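Exo-1,5-alpha-L-arabinofuranobiosidase (Gibberella zeae, PDB 2YDT) probably hydrolyses the alpha-1,5 linkages of arabinan from the chain end, releasing the disaccharide arabinobiose. Local coordinates at residues A[167-172]-A[254-259]; A[213-216]-A[222-225]. All coordinates share one frame; numbering follows the deposited sequence. Where two conformers were deposited one is given.

Overall arrangement
Interactions 1 and 2 lie side by side, their centres about 9 Å apart, and along the chain 213-216 and 222-225 fall inside the loop that interaction 1 closes. They touch where F256 CE1 meets Y225 CB at 3.5 Å as their rings stack, where Y169 CE2 meets V215 CG2 at 3.7 Å, and where S171 OG meets P213 CD at 3.7 Å. The last of these borders the inhibitor pocket, since S171 touches the bound iminosugar and M212, just before P213, also lines it. The side chain of P213 is about 6 Å from the inhibitor and that of Y169 about 11 Å, so Y169 sits farther from the inhibitor than P213 does, while S171 lines the pocket itself.

Interaction 1 (A[167-172]-A[254-259]); sequences ILYYSD and QKFLNK
I167 and Q254 have the nearest CA atoms, 8.1 Å apart, so strand 167-172 and the loop 254-259 meet through side chains and share no backbone hydrogen bond. The contact has two touching points. At the first, I167 reaches out from the strand with its chain extended, and its terminal methyl CD1 lies 3.9 Å from Q254 CG; the two side chains cross at a slant. Beyond CG the glutamine runs on to its amide, whose OE1 takes a hydrogen bond from K165 NZ, two residues before I167 on the same strand.

The second point belongs to the aromatic pair. Y169 has CG anti to its own carbonyl carbon (chi1 -61°), which sends the ring out toward the loop, and its OH comes in at the edge of the F256 ring, near that ring's plane, 3.9 Å from CE2. The two side chains stand roughly at right angles. The hydroxyl is not left to apolar company: it hydrogen-bonds to the backbone O of P253, immediately before the loop segment. From within its own strand, I167 CG2 rests over one face of the tyrosine ring, 3.4 Å above the plane and displaced toward the rim.

On the loop side, F256 to K259 form a type I turn closed by K259 N to F256 O at 3.2 Å, and K259 NZ folds back to K255 O at 2.8 Å. Strand 165-172 is the second strand of one four-stranded sheet, and the loop joins the last two strands of the next: this is packing between successive blades of a six-bladed beta-propeller.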
loop_
_atom_site.group_PDB
_atom_site.type_symbol
_atom_site.label_atom_id
_atom_site.label_comp_id
_atom_site.label_asym_id
_atom_site.label_seq_id
_atom_site.Cartn_x
_atom_site.Cartn_y
_atom_site.Cartn_z
ATOM N N ILE A 167 -7.514 2.132 12.142
ATOM C CA ILE A 167 -6.703 3.289 11.748
ATOM C C ILE A 167 -6.546 3.318 10.231
ATOM O O ILE A 167 -6.257 2.293 9.617
ATOM C CB ILE A 167 -5.286 3.258 12.390
ATOM C CG1 ILE A 167 -5.382 2.989 13.900
ATOM C CG2 ILE A 167 -4.524 4.559 12.102
ATOM C CD1 ILE A 167 -4.075 2.793 14.564
ATOM N N LEU A 168 -6.739 4.493 9.648
ATOM C CA LEU A 168 -6.519 4.728 8.229
ATOM C C LEU A 168 -5.441 5.773 8.118
ATOM O O LEU A 168 -5.631 6.932 8.475
ATOM C CB LEU A 168 -7.810 5.137 7.515
ATOM C CG LEU A 168 -7.791 5.046 5.996
ATOM C CD1 LEU A 168 -9.211 4.959 5.419
ATOM C CD2 LEU A 168 -7.043 6.243 5.399
ATOM N N TYR A 169 -4.282 5.320 7.624
ATOM C CA TYR A 169 -3.089 6.135 7.400
ATOM C C TYR A 169 -3.076 6.616 5.975
ATOM O O TYR A 169 -3.436 5.876 5.060
ATOM C CB TYR A 169 -1.838 5.282 7.593
ATOM C CG TYR A 169 -1.647 4.681 8.964
ATOM C CD1 TYR A 169 -0.925 5.356 9.953
ATOM C CD2 TYR A 169 -2.092 3.417 9.250
ATOM C CE1 TYR A 169 -0.727 4.797 11.214
ATOM C CE2 TYR A 169 -1.913 2.866 10.512
ATOM C CZ TYR A 169 -1.218 3.551 11.463
ATOM O OH TYR A 169 -1.024 2.958 12.705
ATOM N N TYR A 170 -2.684 7.878 5.755
ATOM C CA TYR A 170 -2.576 8.382 4.412
ATOM C C TYR A 170 -1.588 9.550 4.277
ATOM O O TYR A 170 -0.947 9.940 5.274
ATOM C CB TYR A 170 -3.978 8.746 3.895
ATOM C CG TYR A 170 -4.753 9.795 4.686
ATOM C CD1 TYR A 170 -4.811 11.121 4.261
ATOM C CD2 TYR A 170 -5.490 9.443 5.818
ATOM C CE1 TYR A 170 -5.585 12.058 4.902
ATOM C CE2 TYR A 170 -6.258 10.400 6.496
ATOM C CZ TYR A 170 -6.290 11.706 6.030
ATOM O OH TYR A 170 -7.064 12.677 6.680
ATOM N N SER A 171 -1.432 10.033 3.048
ATOM C CA SER A 171 -0.581 11.160 2.655
ATOM C C SER A 171 -1.433 12.410 2.494
ATOM O O SER A 171 -2.508 12.351 1.893
ATOM C CB SER A 171 0.131 10.856 1.329
ATOM O OG SER A 171 0.811 9.600 1.368
ATOM N N ASP A 172 -0.946 13.560 2.983
ATOM C CA ASP A 172 -1.806 14.750 3.153
ATOM C C ASP A 172 -1.038 15.987 2.764
ATOM O O ASP A 172 -0.034 16.350 3.438
ATOM C CB ASP A 172 -2.241 14.800 4.599
ATOM C CG ASP A 172 -3.299 15.856 4.910
ATOM O OD1 ASP A 172 -3.696 16.600 3.994
ATOM O OD2 ASP A 172 -3.742 15.869 6.085
ATOM N N GLN A 254 -0.462 4.753 16.832
ATOM C CA GLN A 254 -1.011 6.115 16.728
ATOM C C GLN A 254 0.011 7.223 17.000
ATOM O O GLN A 254 -0.288 8.425 16.860
ATOM C CB GLN A 254 -2.196 6.293 17.682
ATOM C CG GLN A 254 -3.348 5.338 17.424
ATOM C CD GLN A 254 -4.336 5.334 18.562
ATOM O OE1 GLN A 254 -5.434 5.897 18.439
ATOM N NE2 GLN A 254 -3.954 4.711 19.693
ATOM N N LYS A 255 1.194 6.805 17.442
ATOM C CA LYS A 255 2.215 7.708 17.936
ATOM C C LYS A 255 3.554 7.539 17.253
ATOM O O LYS A 255 4.619 7.564 17.902
ATOM C CB LYS A 255 2.382 7.497 19.446
ATOM C CG LYS A 255 1.115 7.730 20.268
ATOM C CD LYS A 255 1.470 7.691 21.795
ATOM C CE LYS A 255 0.247 7.799 22.648
ATOM N NZ LYS A 255 -0.291 9.166 22.584
ATOM N N PHE A 256 3.545 7.420 15.937
ATOM C CA PHE A 256 4.808 7.422 15.203
ATOM C C PHE A 256 5.489 8.799 15.152
ATOM O O PHE A 256 6.685 8.867 14.890
ATOM C CB PHE A 256 4.643 6.827 13.800
ATOM C CG PHE A 256 4.337 5.332 13.796
ATOM C CD1 PHE A 256 5.272 4.439 14.273
ATOM C CD2 PHE A 256 3.107 4.848 13.318
ATOM C CE1 PHE A 256 5.018 3.055 14.256
ATOM C CE2 PHE A 256 2.844 3.502 13.287
ATOM C CZ PHE A 256 3.793 2.599 13.752
ATOM N N LEU A 257 4.750 9.884 15.361
ATOM C CA LEU A 257 5.269 11.224 15.087
ATOM C C LEU A 257 6.501 11.533 15.936
ATOM O O LEU A 257 7.441 12.189 15.446
ATOM C CB LEU A 257 4.209 12.273 15.323
ATOM C CG LEU A 257 4.678 13.716 15.167
ATOM C CD1 LEU A 257 5.056 13.998 13.712
ATOM C CD2 LEU A 257 3.583 14.656 15.635
ATOM N N ASN A 258 6.508 11.061 17.186
ATOM C CA ASN A 258 7.603 11.373 18.136
ATOM C C ASN A 258 8.746 10.389 18.171
ATOM O O ASN A 258 9.650 10.498 19.017
ATOM C CB ASN A 258 7.072 11.514 19.567
ATOM C CG ASN A 258 6.922 10.167 20.268
ATOM O OD1 ASN A 258 7.468 9.918 21.371
ATOM N ND2 ASN A 258 6.252 9.289 19.625
ATOM N N LYS A 259 8.741 9.421 17.272
ATOM C CA LYS A 259 9.730 8.367 17.273
ATOM C C LYS A 259 10.847 8.709 16.316
ATOM O O LYS A 259 10.620 9.324 15.273
ATOM C CB LYS A 259 9.098 7.038 16.888
ATOM C CG LYS A 259 7.898 6.626 17.777
ATOM C CD LYS A 259 8.329 6.550 19.244
ATOM C CE LYS A 259 7.306 5.823 20.080
ATOM N NZ LYS A 259 5.979 6.485 20.128
#

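Interaction 2 (A[213-216]-A[222-225]); sequences PTVA and EYIY
V215 and Y225 face each other as a non-hydrogen-bonded antiparallel pair, CA atoms 4.6 Å apart, and their side chains cover the same face of the sheet. Y225 can be traced from CB to its hydroxyl. Its CB leaves the strand beside F256 of the loop 254-259, and because CG lies anti to the backbone N (chi1 -179°) the ring runs back across the neighbouring strand. CD1 is the first ring atom to touch it, 3.8 Å from V215 CG2. Further out, CE1 reaches P213 CB, also at 3.8 Å, and CZ keeps to the same carbon. At the tip, OH lies 3.7 Å from P213 CB, so P213 CB meets CE1, CZ and OH in turn. Both V215 and P213 approach the ring obliquely.

Strands 209-217 and 223-230 form a beta hairpin, the first two strands of a propeller blade, with the first lying at the edge of its four-stranded sheet. Here the short segments run at 164° to each other. Next to the V215-Y225 pair comes the hydrogen-bonded pair A216 and I224, which exchange two backbone bonds, A216 N to I224 O at 3.0 Å and I224 N to A216 O at 2.9 Å. A216 O also takes a CA-H...O contact from Y223 CA at 3.3 Å. On the reverse face A216 CB packs against I224 CG2 at 3.9 Å, while the end of the isoleucine leads away, and its side chain also touches Y247 and L249 of strand 245-250. T214, on this reverse side too, points away from strand 223-230, and its OG1 accepts a hydrogen bond from V278 N of the following blade.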
loop_
_atom_site.group_PDB
_atom_site.type_symbol
_atom_site.label_atom_id
_atom_site.label_comp_id
_atom_site.label_asym_id
_atom_site.label_seq_id
_atom_site.Cartn_x
_atom_site.Cartn_y
_atom_site.Cartn_z
ATOM N N PRO A 213 2.442 5.541 3.209
ATOM C CA PRO A 213 2.632 4.832 4.492
ATOM C C PRO A 213 2.118 3.384 4.451
ATOM O O PRO A 213 0.999 3.142 3.967
ATOM C CB PRO A 213 1.829 5.658 5.483
ATOM C CG PRO A 213 0.670 6.140 4.626
ATOM C CD PRO A 213 1.294 6.462 3.258
ATOM N N THR A 214 2.912 2.440 4.971
ATOM C CA THR A 214 2.422 1.095 5.255
ATOM C C THR A 214 2.967 0.681 6.618
ATOM O O THR A 214 3.924 1.279 7.114
ATOM C CB THR A 214 2.760 0.053 4.182
ATOM O OG1 THR A 214 4.184 -0.144 4.109
ATOM C CG2 THR A 214 2.227 0.503 2.794
ATOM N N VAL A 215 2.294 -0.292 7.238
ATOM C CA VAL A 215 2.539 -0.628 8.640
ATOM C C VAL A 215 2.458 -2.125 8.855
ATOM O O VAL A 215 1.647 -2.822 8.240
ATOM C CB VAL A 215 1.506 0.103 9.574
ATOM C CG1 VAL A 215 1.934 0.036 11.062
ATOM C CG2 VAL A 215 1.289 1.571 9.103
ATOM N N ALA A 216 3.310 -2.649 9.731
ATOM C CA ALA A 216 3.241 -4.038 10.090
ATOM C C ALA A 216 3.452 -4.206 11.611
ATOM O O ALA A 216 4.191 -3.451 12.229
ATOM C CB ALA A 216 4.271 -4.862 9.324
ATOM N N GLU A 222 5.585 -4.158 19.167
ATOM C CA GLU A 222 5.856 -2.921 18.457
ATOM C C GLU A 222 5.309 -3.035 17.051
ATOM O O GLU A 222 4.922 -4.124 16.600
ATOM C CB GLU A 222 7.339 -2.627 18.410
ATOM C CG GLU A 222 7.814 -2.159 19.786
ATOM C CD GLU A 222 9.179 -1.614 19.860
ATOM O OE1 GLU A 222 9.836 -1.346 18.814
ATOM O OE2 GLU A 222 9.618 -1.476 21.031
ATOM N N TYR A 223 5.243 -1.884 16.406
ATOM C CA TYR A 223 4.814 -1.743 15.028
ATOM C C TYR A 223 5.880 -1.022 14.254
ATOM O O TYR A 223 6.543 -0.130 14.815
ATOM C CB TYR A 223 3.532 -0.923 14.938
ATOM C CG TYR A 223 2.340 -1.615 15.507
ATOM C CD1 TYR A 223 1.444 -2.307 14.685
ATOM C CD2 TYR A 223 2.110 -1.602 16.861
ATOM C CE1 TYR A 223 0.323 -2.922 15.209
ATOM C CE2 TYR A 223 0.990 -2.245 17.408
ATOM C CZ TYR A 223 0.129 -2.908 16.585
ATOM O OH TYR A 223 -0.960 -3.530 17.145
ATOM N N ILE A 224 6.072 -1.425 12.996
ATOM C CA ILE A 224 6.975 -0.713 12.085
ATOM C C ILE A 224 6.151 0.055 11.046
ATOM O O ILE A 224 5.280 -0.509 10.401
ATOM C CB ILE A 224 8.000 -1.663 11.429
ATOM C CG1 ILE A 224 9.027 -0.864 10.617
ATOM C CG2 ILE A 224 7.299 -2.793 10.609
ATOM C CD1 ILE A 224 10.187 -1.718 10.026
ATOM N N TYR A 225 6.481 1.335 10.931
ATOM C CA TYR A 225 5.863 2.292 10.009
ATOM C C TYR A 225 6.879 2.621 8.946
ATOM O O TYR A 225 7.938 3.173 9.270
ATOM C CB TYR A 225 5.522 3.533 10.809
ATOM C CG TYR A 225 4.850 4.689 10.083
ATOM C CD1 TYR A 225 3.497 4.633 9.827
ATOM C CD2 TYR A 225 5.551 5.797 9.694
ATOM C CE1 TYR A 225 2.843 5.696 9.176
ATOM C CE2 TYR A 225 4.925 6.884 9.058
ATOM C CZ TYR A 225 3.561 6.806 8.808
ATOM O OH TYR A 225 2.955 7.868 8.176
#